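Local coordinates for protein 11S globulin (Wrightia tinctoria, PDB 5WXU) that probably serves as a seed storage protein, a hexameric cupin-family globulin that also binds the plant hormone auxin (indole-3-acetic acid), at residues M343-N351 / A416-V425; C120-T130 / D141-V151. One frame throughout, in Å; residues are numbered along the deposited sequence. Where two conformers were deposited one is given.

The two contacts lie on opposite sides of the chain's centre. Their own centres are 50 Å apart and their nearest atoms about 29 Å apart, so they do not touch. Contact 2 (120-130 with 141-151) comes first along the chain and falls in the N-terminal cupin domain. Contact 1 (343-351 with 416-425) follows in the C-terminal cupin domain. Each pairs antiparallel strands, but in separate sheets. Both also reach the same neighbouring subunit of the hexamer, and both come near indole-3-acetic acid. Arg422 of one copy bonds Glu122 and Gln125 of another, so the two regions, distant within a chain, meet between subunits.

Contact 1: M343-N351 / A416-V425; sequences MIVPEWNNN and ATALVGRTSV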
loop_
_atom_site.group_PDB
_atom_site.type_symbol
_atom_site.label_atom_id
_atom_site.label_comp_id
_atom_site.label_asym_id
_atom_site.label_seq_id
_atom_site.Cartn_x
_atom_site.Cartn_y
_atom_site.Cartn_z
ATOM N N MET B 343 8.110 -10.118 -37.529
ATOM C CA MET B 343 6.791 -10.277 -36.891
ATOM C C MET B 343 6.930 -10.050 -35.390
ATOM O O MET B 343 8.040 -10.189 -34.817
ATOM C CB MET B 343 6.241 -11.681 -37.090
ATOM C CG MET B 343 5.873 -11.919 -38.542
ATOM S SD MET B 343 5.469 -13.681 -38.643
ATOM C CE MET B 343 3.969 -13.661 -39.571
ATOM N N ILE B 344 5.829 -9.594 -34.795
ATOM C CA ILE B 344 5.652 -9.771 -33.372
ATOM C C ILE B 344 4.919 -11.097 -33.215
ATOM O O ILE B 344 4.003 -11.437 -34.013
ATOM C CB ILE B 344 4.840 -8.627 -32.735
ATOM C CG1 ILE B 344 5.533 -7.261 -32.866
ATOM C CG2 ILE B 344 4.658 -8.865 -31.253
ATOM C CD1 ILE B 344 6.837 -7.088 -32.136
ATOM N N VAL B 345 5.250 -11.861 -32.175
ATOM C CA VAL B 345 4.569 -13.130 -31.949
ATOM C C VAL B 345 3.065 -12.929 -31.859
ATOM O O VAL B 345 2.611 -11.924 -31.343
ATOM C CB VAL B 345 5.100 -13.874 -30.713
ATOM C CG1 VAL B 345 6.560 -14.260 -30.938
ATOM C CG2 VAL B 345 4.922 -13.081 -29.457
ATOM N N PRO B 346 2.263 -13.873 -32.386
ATOM C CA PRO B 346 0.843 -13.874 -32.138
ATOM C C PRO B 346 0.568 -13.924 -30.619
ATOM O O PRO B 346 1.289 -14.631 -29.861
ATOM C CB PRO B 346 0.353 -15.172 -32.741
ATOM C CG PRO B 346 1.521 -15.891 -33.216
ATOM C CD PRO B 346 2.712 -15.071 -33.129
ATOM N N GLU B 347 -0.437 -13.176 -30.199
ATOM C CA GLU B 347 -0.655 -12.986 -28.762
ATOM C C GLU B 347 -1.991 -12.374 -28.498
ATOM O O GLU B 347 -2.729 -12.106 -29.405
ATOM C CB GLU B 347 0.463 -12.049 -28.146
ATOM C CG GLU B 347 0.468 -10.569 -28.573
ATOM C CD GLU B 347 1.804 -9.833 -28.383
ATOM O OE1 GLU B 347 2.843 -10.422 -27.972
ATOM O OE2 GLU B 347 1.794 -8.609 -28.653
ATOM N N TRP B 348 -2.269 -12.157 -27.223
ATOM C CA TRP B 348 -3.429 -11.377 -26.807
ATOM C C TRP B 348 -3.016 -10.564 -25.592
ATOM O O TRP B 348 -2.071 -10.955 -24.850
ATOM C CB TRP B 348 -4.631 -12.210 -26.428
ATOM C CG TRP B 348 -4.548 -13.134 -25.201
ATOM C CD1 TRP B 348 -4.915 -12.853 -23.894
ATOM C CD2 TRP B 348 -4.142 -14.487 -25.197
ATOM N NE1 TRP B 348 -4.709 -13.947 -23.111
ATOM C CE2 TRP B 348 -4.249 -14.967 -23.881
ATOM C CE3 TRP B 348 -3.662 -15.349 -26.198
ATOM C CZ2 TRP B 348 -3.929 -16.281 -23.532
ATOM C CZ3 TRP B 348 -3.394 -16.676 -25.875
ATOM C CH2 TRP B 348 -3.495 -17.120 -24.533
ATOM N N ASN B 349 -3.748 -9.512 -25.399
ATOM C CA ASN B 349 -3.603 -8.654 -24.213
ATOM C C ASN B 349 -4.478 -9.241 -23.121
ATOM O O ASN B 349 -5.714 -9.396 -23.273
ATOM C CB ASN B 349 -4.073 -7.262 -24.546
ATOM C CG ASN B 349 -3.218 -6.569 -25.592
ATOM O OD1 ASN B 349 -2.001 -6.555 -25.502
ATOM N ND2 ASN B 349 -3.862 -5.971 -26.568
ATOM N N ASN B 350 -3.882 -9.547 -21.990
ATOM C CA ASN B 350 -4.660 -10.225 -20.997
ATOM C C ASN B 350 -5.392 -9.252 -20.034
ATOM O O ASN B 350 -6.410 -9.623 -19.542
ATOM C CB ASN B 350 -3.849 -11.338 -20.335
ATOM C CG ASN B 350 -2.514 -10.861 -19.848
ATOM O OD1 ASN B 350 -1.447 -11.378 -20.235
ATOM N ND2 ASN B 350 -2.557 -9.833 -19.001
ATOM N N ASN B 351 -4.944 -8.004 -19.907
ATOM C CA ASN B 351 -5.515 -7.097 -18.923
ATOM C C ASN B 351 -5.772 -5.695 -19.428
ATOM O O ASN B 351 -5.692 -4.752 -18.646
ATOM C CB ASN B 351 -4.583 -7.060 -17.682
ATOM C CG ASN B 351 -3.177 -6.575 -17.978
ATOM O OD1 ASN B 351 -2.838 -6.295 -19.123
ATOM N ND2 ASN B 351 -2.351 -6.415 -16.935
ATOM N N ALA B 416 0.967 -9.025 -22.179
ATOM C CA ALA B 416 0.437 -9.780 -23.296
ATOM C C ALA B 416 0.843 -11.217 -23.049
ATOM O O ALA B 416 1.783 -11.512 -22.292
ATOM C CB ALA B 416 0.998 -9.275 -24.569
ATOM N N THR B 417 0.127 -12.110 -23.698
ATOM C CA THR B 417 0.414 -13.550 -23.584
ATOM C C THR B 417 0.749 -14.030 -25.012
ATOM O O THR B 417 0.001 -13.747 -25.970
ATOM C CB THR B 417 -0.769 -14.297 -23.012
ATOM O OG1 THR B 417 -1.040 -13.838 -21.658
ATOM C CG2 THR B 417 -0.482 -15.759 -23.000
ATOM N N ALA B 418 1.912 -14.653 -25.152
ATOM C CA ALA B 418 2.421 -15.117 -26.425
ATOM C C ALA B 418 1.946 -16.547 -26.717
ATOM O O ALA B 418 1.893 -17.445 -25.826
ATOM C CB ALA B 418 3.934 -15.062 -26.432
ATOM N N LEU B 419 1.715 -16.786 -27.994
ATOM C CA LEU B 419 1.447 -18.108 -28.524
ATOM C C LEU B 419 2.642 -18.744 -29.249
ATOM O O LEU B 419 2.563 -19.905 -29.673
ATOM C CB LEU B 419 0.267 -17.993 -29.495
ATOM C CG LEU B 419 -1.117 -17.868 -28.847
ATOM C CD1 LEU B 419 -2.103 -17.371 -29.857
ATOM C CD2 LEU B 419 -1.489 -19.261 -28.350
ATOM N N VAL B 420 3.744 -18.020 -29.384
ATOM C CA VAL B 420 4.949 -18.442 -30.029
ATOM C C VAL B 420 6.120 -17.922 -29.227
ATOM O O VAL B 420 6.075 -16.819 -28.732
ATOM C CB VAL B 420 5.006 -17.868 -31.460
ATOM C CG1 VAL B 420 6.387 -18.069 -32.067
ATOM C CG2 VAL B 420 3.918 -18.509 -32.337
ATOM N N GLY B 421 7.224 -18.671 -29.227
ATOM C CA GLY B 421 8.483 -18.191 -28.645
ATOM C C GLY B 421 8.715 -18.746 -27.246
ATOM O O GLY B 421 7.920 -19.515 -26.710
ATOM N N ARG B 422 9.788 -18.327 -26.627
ATOM C CA ARG B 422 10.208 -18.920 -25.331
ATOM C C ARG B 422 9.287 -18.621 -24.213
ATOM O O ARG B 422 9.185 -19.450 -23.313
ATOM C CB ARG B 422 11.645 -18.598 -24.906
ATOM C CG ARG B 422 12.604 -18.939 -25.985
ATOM C CD ARG B 422 14.007 -19.083 -25.454
ATOM N NE ARG B 422 14.572 -18.001 -24.677
ATOM C CZ ARG B 422 15.066 -16.835 -25.148
ATOM N NH1 ARG B 422 14.959 -16.454 -26.479
ATOM N NH2 ARG B 422 15.620 -15.982 -24.249
ATOM N N THR B 423 8.522 -17.518 -24.306
ATOM C CA THR B 423 7.539 -17.197 -23.248
ATOM C C THR B 423 6.104 -17.722 -23.622
ATOM O O THR B 423 5.104 -17.342 -23.026
ATOM C CB THR B 423 7.478 -15.700 -23.026
ATOM O OG1 THR B 423 7.216 -15.014 -24.303
ATOM C CG2 THR B 423 8.791 -15.218 -22.444
ATOM N N SER B 424 6.012 -18.608 -24.603
ATOM C CA SER B 424 4.699 -19.032 -25.072
ATOM C C SER B 424 3.901 -19.868 -24.047
ATOM O O SER B 424 4.418 -20.640 -23.242
ATOM C CB SER B 424 4.807 -19.810 -26.399
ATOM O OG SER B 424 5.128 -21.182 -26.168
ATOM N N VAL B 425 2.602 -19.677 -24.108
ATOM C CA VAL B 425 1.651 -20.544 -23.406
ATOM C C VAL B 425 1.736 -21.992 -23.952
ATOM O O VAL B 425 1.541 -22.921 -23.219
ATOM C CB VAL B 425 0.264 -19.898 -23.492
ATOM C CG1 VAL B 425 -0.227 -19.845 -24.894
ATOM C CG2 VAL B 425 -0.712 -20.697 -22.672
#
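The carbonyl O of Trp348 accepts a short bond from Thr417 N, 2.7 Å. Ala416 CA adds a CA-H...O contact to the same oxygen at 3.2 Å. Trp348 and Thr417 are thus a hydrogen-bonded pair of an antiparallel ladder, and their side chains lie side by side on one face. Thr417 CG2 sits over the six-membered ring of Trp348, 3.8 Å from its centroid, as a CH-pi contact. Trp348 CG stands between its backbone N and carbonyl carbon (chi1 65°), which turns the indole back over the threonine. Leu419 CG meets the ring at its edge, 3.9 Å from CZ3. The ring also stacks on Tyr97 of a neighbouring subunit, and NE1 donates to Gly165 O of that subunit. In one of two Asn350 conformers, Thr417 OG1 donates to Asn350 OD1 at 2.9 Å, so this bond is less certain. Farther along, Leu419 N bonds Pro346 O at 2.9 Å. Val420 CG2 then packs on Pro346 CG (3.7 Å). Val345 CG2 meets Ala418 CB, on the face that carries Glu347 and Ala416. A type I turn from Gly421 to Ser424 follows, and Ser424 N-caps helix 425-428. Strand 343-349 runs between strands 416-418 and 393-399 in the C-terminal cupin domain, and its first half also pairs with Thr456 and Leu458 at strand 457-458.

Contact 2: C120-T130 / D141-V151; sequences CPETFQSFHPT and DQTFRDQHQKV. Unlike the reference sequence in segment 141-151: Gln147 (reference Arg). With IAC (1H-indol-3-ylacetic acid), chain S.
Cys120 O receives a weak bond from Gln149 NE2 (3.1 Å), while its SG forms the disulfide to Cys291. Gln149 OE1 accepts from Phe117 N. Pro121 lies against the bound indole-3-acetic acid, with CB 3.8 Å from IAC C. With CG anti to its carbonyl carbon (chi1 -80°), Glu122 lays CG against His148 CA at 3.5 Å. Thr123 and Phe124 both face His148 in a classic beta bulge. A water donates to Thr123 OG1 and accepts from Lys150 N; OG1 also bonds Asp306 O of a neighbouring subunit. Phe124 N and O then bond His148 O and N. The Phe124 ring rests with one face on Lys150 CA, 3.7 Å from the ring centroid, a CH-pi contact. This antiparallel strand pair belongs to the N-terminal cupin domain; a parallel strand of that subunit continues its sheet. Gln125 faces Gln147 as a non-hydrogen-bonded antiparallel pair, and its OE1 bonds Ile455 N of the same subunit. Ser126 N and O bond Asp146 O and N. A second water joins Ser126 O to Gln147 NE2, which meets Phe127 CE1 at 3.2 Å. Beyond the cis His128-Pro129 peptide, Pro129 CB lies near Gln142 CD in a poorly ordered region.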
loop_
_atom_site.group_PDB
_atom_site.type_symbol
_atom_site.label_atom_id
_atom_site.label_comp_id
_atom_site.label_asym_id
_atom_site.label_seq_id
_atom_site.Cartn_x
_atom_site.Cartn_y
_atom_site.Cartn_z
ATOM N N CYS B 120 1.420 23.976 -6.074
ATOM C CA CYS B 120 2.861 23.870 -6.161
ATOM C C CYS B 120 3.364 25.270 -6.478
ATOM O O CYS B 120 2.673 25.990 -7.211
ATOM C CB CYS B 120 3.319 22.930 -7.284
ATOM S SG CYS B 120 3.129 21.169 -6.790
ATOM N N PRO B 121 4.547 25.637 -5.892
ATOM C CA PRO B 121 5.111 26.957 -6.188
ATOM C C PRO B 121 5.739 27.066 -7.565
ATOM O O PRO B 121 6.049 26.097 -8.222
ATOM C CB PRO B 121 6.176 27.137 -5.084
ATOM C CG PRO B 121 6.675 25.784 -4.827
ATOM C CD PRO B 121 5.434 24.915 -4.952
ATOM N N GLU B 122 5.858 28.313 -8.037
ATOM C CA GLU B 122 6.489 28.574 -9.299
ATOM C C GLU B 122 8.029 28.508 -9.132
ATOM O O GLU B 122 8.620 29.453 -8.590
ATOM C CB GLU B 122 6.038 29.932 -9.811
ATOM C CG GLU B 122 4.657 29.925 -10.467
ATOM C CD GLU B 122 3.496 29.678 -9.515
ATOM O OE1 GLU B 122 3.475 30.530 -8.539
ATOM O OE2 GLU B 122 2.680 28.649 -9.763
ATOM N N THR B 123 8.704 27.457 -9.641
ATOM C CA THR B 123 10.127 27.293 -9.408
ATOM C C THR B 123 11.069 27.627 -10.585
ATOM O O THR B 123 12.280 27.425 -10.458
ATOM C CB THR B 123 10.459 25.844 -8.948
ATOM O OG1 THR B 123 10.197 24.928 -9.985
ATOM C CG2 THR B 123 9.635 25.468 -7.787
ATOM N N PHE B 124 10.515 28.049 -11.710
ATOM C CA PHE B 124 11.328 28.562 -12.826
ATOM C C PHE B 124 11.214 30.094 -12.698
ATOM O O PHE B 124 10.143 30.649 -12.880
ATOM C CB PHE B 124 10.814 28.052 -14.160
ATOM C CG PHE B 124 11.468 26.756 -14.633
ATOM C CD1 PHE B 124 11.742 25.716 -13.725
ATOM C CD2 PHE B 124 11.630 26.502 -15.981
ATOM C CE1 PHE B 124 12.271 24.516 -14.158
ATOM C CE2 PHE B 124 12.186 25.310 -16.406
ATOM C CZ PHE B 124 12.506 24.289 -15.486
ATOM N N GLN B 125 12.293 30.726 -12.291
ATOM C CA GLN B 125 12.276 32.094 -11.801
ATOM C C GLN B 125 13.274 33.018 -12.528
ATOM O O GLN B 125 14.444 32.656 -12.721
ATOM C CB GLN B 125 12.621 32.101 -10.342
ATOM C CG GLN B 125 11.856 31.052 -9.526
ATOM C CD GLN B 125 12.569 30.698 -8.251
ATOM O OE1 GLN B 125 12.460 31.433 -7.268
ATOM N NE2 GLN B 125 13.238 29.514 -8.221
ATOM N N SER B 126 12.788 34.171 -12.919
ATOM C CA SER B 126 13.759 35.212 -13.397
ATOM C C SER B 126 13.379 36.547 -12.815
ATOM O O SER B 126 12.232 37.007 -12.966
ATOM C CB SER B 126 13.777 35.261 -14.885
ATOM O OG SER B 126 14.577 36.336 -15.317
ATOM N N PHE B 127 14.344 37.182 -12.152
ATOM C CA PHE B 127 14.105 38.465 -11.508
ATOM C C PHE B 127 14.695 39.650 -12.324
ATOM O O PHE B 127 14.804 40.766 -11.779
ATOM C CB PHE B 127 14.628 38.377 -10.052
ATOM C CG PHE B 127 13.911 37.326 -9.257
ATOM C CD1 PHE B 127 12.705 37.607 -8.640
ATOM C CD2 PHE B 127 14.408 36.015 -9.185
ATOM C CE1 PHE B 127 12.013 36.604 -7.954
ATOM C CE2 PHE B 127 13.707 35.004 -8.507
ATOM C CZ PHE B 127 12.497 35.301 -7.903
ATOM N N HIS B 128 14.984 39.420 -13.622
ATOM C CA HIS B 128 15.529 40.435 -14.584
ATOM C C HIS B 128 14.853 40.363 -15.971
ATOM O O HIS B 128 14.403 39.289 -16.360
ATOM C CB HIS B 128 17.034 40.208 -14.815
ATOM C CG HIS B 128 17.848 40.207 -13.556
ATOM N ND1 HIS B 128 18.324 39.049 -12.969
ATOM C CD2 HIS B 128 18.261 41.229 -12.762
ATOM C CE1 HIS B 128 19.008 39.359 -11.881
ATOM N NE2 HIS B 128 18.990 40.673 -11.735
ATOM N N PRO B 129 14.772 41.461 -16.748
ATOM C CA PRO B 129 15.166 42.845 -16.375
ATOM C C PRO B 129 14.317 43.486 -15.273
ATOM O O PRO B 129 13.377 42.879 -14.787
ATOM C CB PRO B 129 14.922 43.628 -17.673
ATOM C CG PRO B 129 14.953 42.626 -18.782
ATOM C CD PRO B 129 14.494 41.320 -18.195
ATOM N N THR B 130 14.634 44.721 -14.897
ATOM C CA THR B 130 13.832 45.463 -13.902
ATOM C C THR B 130 13.703 46.942 -14.310
ATOM O O THR B 130 12.639 47.551 -14.176
ATOM C CB THR B 130 14.422 45.337 -12.464
ATOM O OG1 THR B 130 15.618 46.109 -12.349
ATOM C CG2 THR B 130 14.764 43.898 -12.106
ATOM N N ASP B 141 10.938 41.974 -23.882
ATOM C CA ASP B 141 12.092 41.359 -23.199
ATOM C C ASP B 141 12.185 41.658 -21.689
ATOM O O ASP B 141 12.953 41.006 -20.959
ATOM C CB ASP B 141 13.403 41.735 -23.909
ATOM C CG ASP B 141 13.715 40.820 -25.099
ATOM O OD1 ASP B 141 12.779 40.477 -25.874
ATOM O OD2 ASP B 141 14.901 40.446 -25.255
ATOM N N GLN B 142 11.417 42.651 -21.233
ATOM C CA GLN B 142 10.993 42.739 -19.814
ATOM C C GLN B 142 10.113 41.502 -19.401
ATOM O O GLN B 142 10.006 41.182 -18.218
ATOM C CB GLN B 142 10.242 44.082 -19.517
ATOM C CG GLN B 142 11.112 45.343 -19.328
ATOM C CD GLN B 142 11.548 45.647 -17.883
ATOM O OE1 GLN B 142 12.289 46.606 -17.645
ATOM N NE2 GLN B 142 11.099 44.840 -16.922
ATOM N N THR B 143 9.482 40.832 -20.375
ATOM C CA THR B 143 8.705 39.606 -20.155
ATOM C C THR B 143 9.557 38.428 -19.710
ATOM O O THR B 143 8.997 37.398 -19.321
ATOM C CB THR B 143 7.941 39.181 -21.425
ATOM O OG1 THR B 143 7.044 38.090 -21.141
ATOM C CG2 THR B 143 8.907 38.731 -22.449
ATOM N N PHE B 144 10.887 38.542 -19.835
ATOM C CA PHE B 144 11.776 37.617 -19.135
ATOM C C PHE B 144 11.712 37.755 -17.620
ATOM O O PHE B 144 12.130 36.807 -16.946
ATOM C CB PHE B 144 13.231 37.688 -19.646
ATOM C CG PHE B 144 13.407 37.036 -20.970
ATOM C CD1 PHE B 144 13.059 35.675 -21.141
ATOM C CD2 PHE B 144 13.846 37.772 -22.085
ATOM C CE1 PHE B 144 13.163 35.063 -22.380
ATOM C CE2 PHE B 144 13.949 37.156 -23.332
ATOM C CZ PHE B 144 13.619 35.797 -23.476
ATOM N N ARG B 145 11.217 38.873 -17.064
ATOM C CA ARG B 145 11.014 38.945 -15.607
ATOM C C ARG B 145 9.678 38.252 -15.272
ATOM O O ARG B 145 8.620 38.757 -15.563
ATOM C CB ARG B 145 11.044 40.372 -15.068
ATOM C CG ARG B 145 11.072 40.449 -13.545
ATOM C CD ARG B 145 11.063 41.856 -12.914
ATOM N NE ARG B 145 9.718 42.396 -12.648
ATOM C CZ ARG B 145 8.999 43.118 -13.515
ATOM N NH1 ARG B 145 9.483 43.437 -14.727
ATOM N NH2 ARG B 145 7.780 43.532 -13.164
ATOM N N ASP B 146 9.734 37.070 -14.679
ATOM C CA ASP B 146 8.484 36.235 -14.536
ATOM C C ASP B 146 8.836 35.026 -13.672
ATOM O O ASP B 146 10.006 34.748 -13.430
ATOM C CB ASP B 146 8.046 35.698 -15.899
ATOM C CG ASP B 146 6.634 35.062 -15.900
ATOM O OD1 ASP B 146 5.850 35.305 -14.935
ATOM O OD2 ASP B 146 6.328 34.398 -16.899
ATOM N N GLN B 147 7.818 34.403 -13.116
ATOM C CA GLN B 147 8.041 33.144 -12.403
ATOM C C GLN B 147 6.916 32.268 -12.894
ATOM O O GLN B 147 5.781 32.723 -12.929
ATOM C CB GLN B 147 7.894 33.352 -10.917
ATOM C CG GLN B 147 8.982 34.148 -10.249
ATOM C CD GLN B 147 8.478 34.706 -8.947
ATOM O OE1 GLN B 147 7.583 34.120 -8.293
ATOM N NE2 GLN B 147 8.975 35.883 -8.589
ATOM N N HIS B 148 7.210 31.030 -13.215
ATOM C CA HIS B 148 6.183 30.091 -13.595
ATOM C C HIS B 148 6.555 28.661 -13.158
ATOM O O HIS B 148 7.652 28.462 -12.679
ATOM C CB HIS B 148 5.810 30.203 -15.106
ATOM C CG HIS B 148 6.951 30.080 -16.055
ATOM N ND1 HIS B 148 7.584 28.883 -16.293
ATOM C CD2 HIS B 148 7.565 31.007 -16.842
ATOM C CE1 HIS B 148 8.560 29.080 -17.179
ATOM N NE2 HIS B 148 8.558 30.354 -17.539
ATOM N N GLN B 149 5.681 27.685 -13.365
ATOM C CA GLN B 149 6.105 26.321 -13.049
ATOM C C GLN B 149 7.052 25.792 -14.119
ATOM O O GLN B 149 7.067 26.291 -15.260
ATOM C CB GLN B 149 4.887 25.419 -12.839
ATOM C CG GLN B 149 4.160 25.731 -11.518
ATOM C CD GLN B 149 2.975 24.833 -11.231
ATOM O OE1 GLN B 149 2.735 23.871 -11.921
ATOM N NE2 GLN B 149 2.269 25.125 -10.156
ATOM N N LYS B 150 7.724 24.692 -13.781
ATOM C CA LYS B 150 8.619 24.025 -14.699
ATOM C C LYS B 150 7.951 23.737 -16.007
ATOM O O LYS B 150 6.808 23.271 -16.057
ATOM C CB LYS B 150 9.125 22.686 -14.171
ATOM C CG LYS B 150 9.665 21.835 -15.321
ATOM C CD LYS B 150 10.242 20.528 -14.881
ATOM C CE LYS B 150 11.056 19.820 -15.963
ATOM N NZ LYS B 150 11.981 20.540 -16.898
ATOM N N VAL B 151 8.716 23.936 -17.069
ATOM C CA VAL B 151 8.285 23.584 -18.386
ATOM C C VAL B 151 9.100 22.382 -18.836
ATOM O O VAL B 151 10.178 22.118 -18.274
ATOM C CB VAL B 151 8.286 24.819 -19.321
ATOM C CG1 VAL B 151 7.225 25.808 -18.763
ATOM C CG2 VAL B 151 9.661 25.483 -19.460
HETATM C C IAC S . 3.352 27.493 -2.530
HETATM C C1 IAC S . 3.645 28.936 -2.591
HETATM C C2 IAC S . 2.949 29.808 -3.406
HETATM C C3 IAC S . 1.916 29.296 -4.151
HETATM C C4 IAC S . 1.616 27.924 -4.104
HETATM C C5 IAC S . 2.322 27.041 -3.307
HETATM C C7 IAC S . 4.746 29.121 -1.663
HETATM C C8 IAC S . 5.051 27.853 -1.159
HETATM C C17 IAC S . 5.427 30.451 -1.386
HETATM C C18 IAC S . 5.364 30.932 0.049
HETATM N N IAC S . 4.192 26.916 -1.653
HETATM O O2 IAC S . 5.249 30.097 0.967
HETATM O O3 IAC S . 5.622 32.126 0.314
HETATM O O HOH W 1 7.684 24.606 -10.765
HETATM O O HOH W 2 9.806 37.418 -11.139
#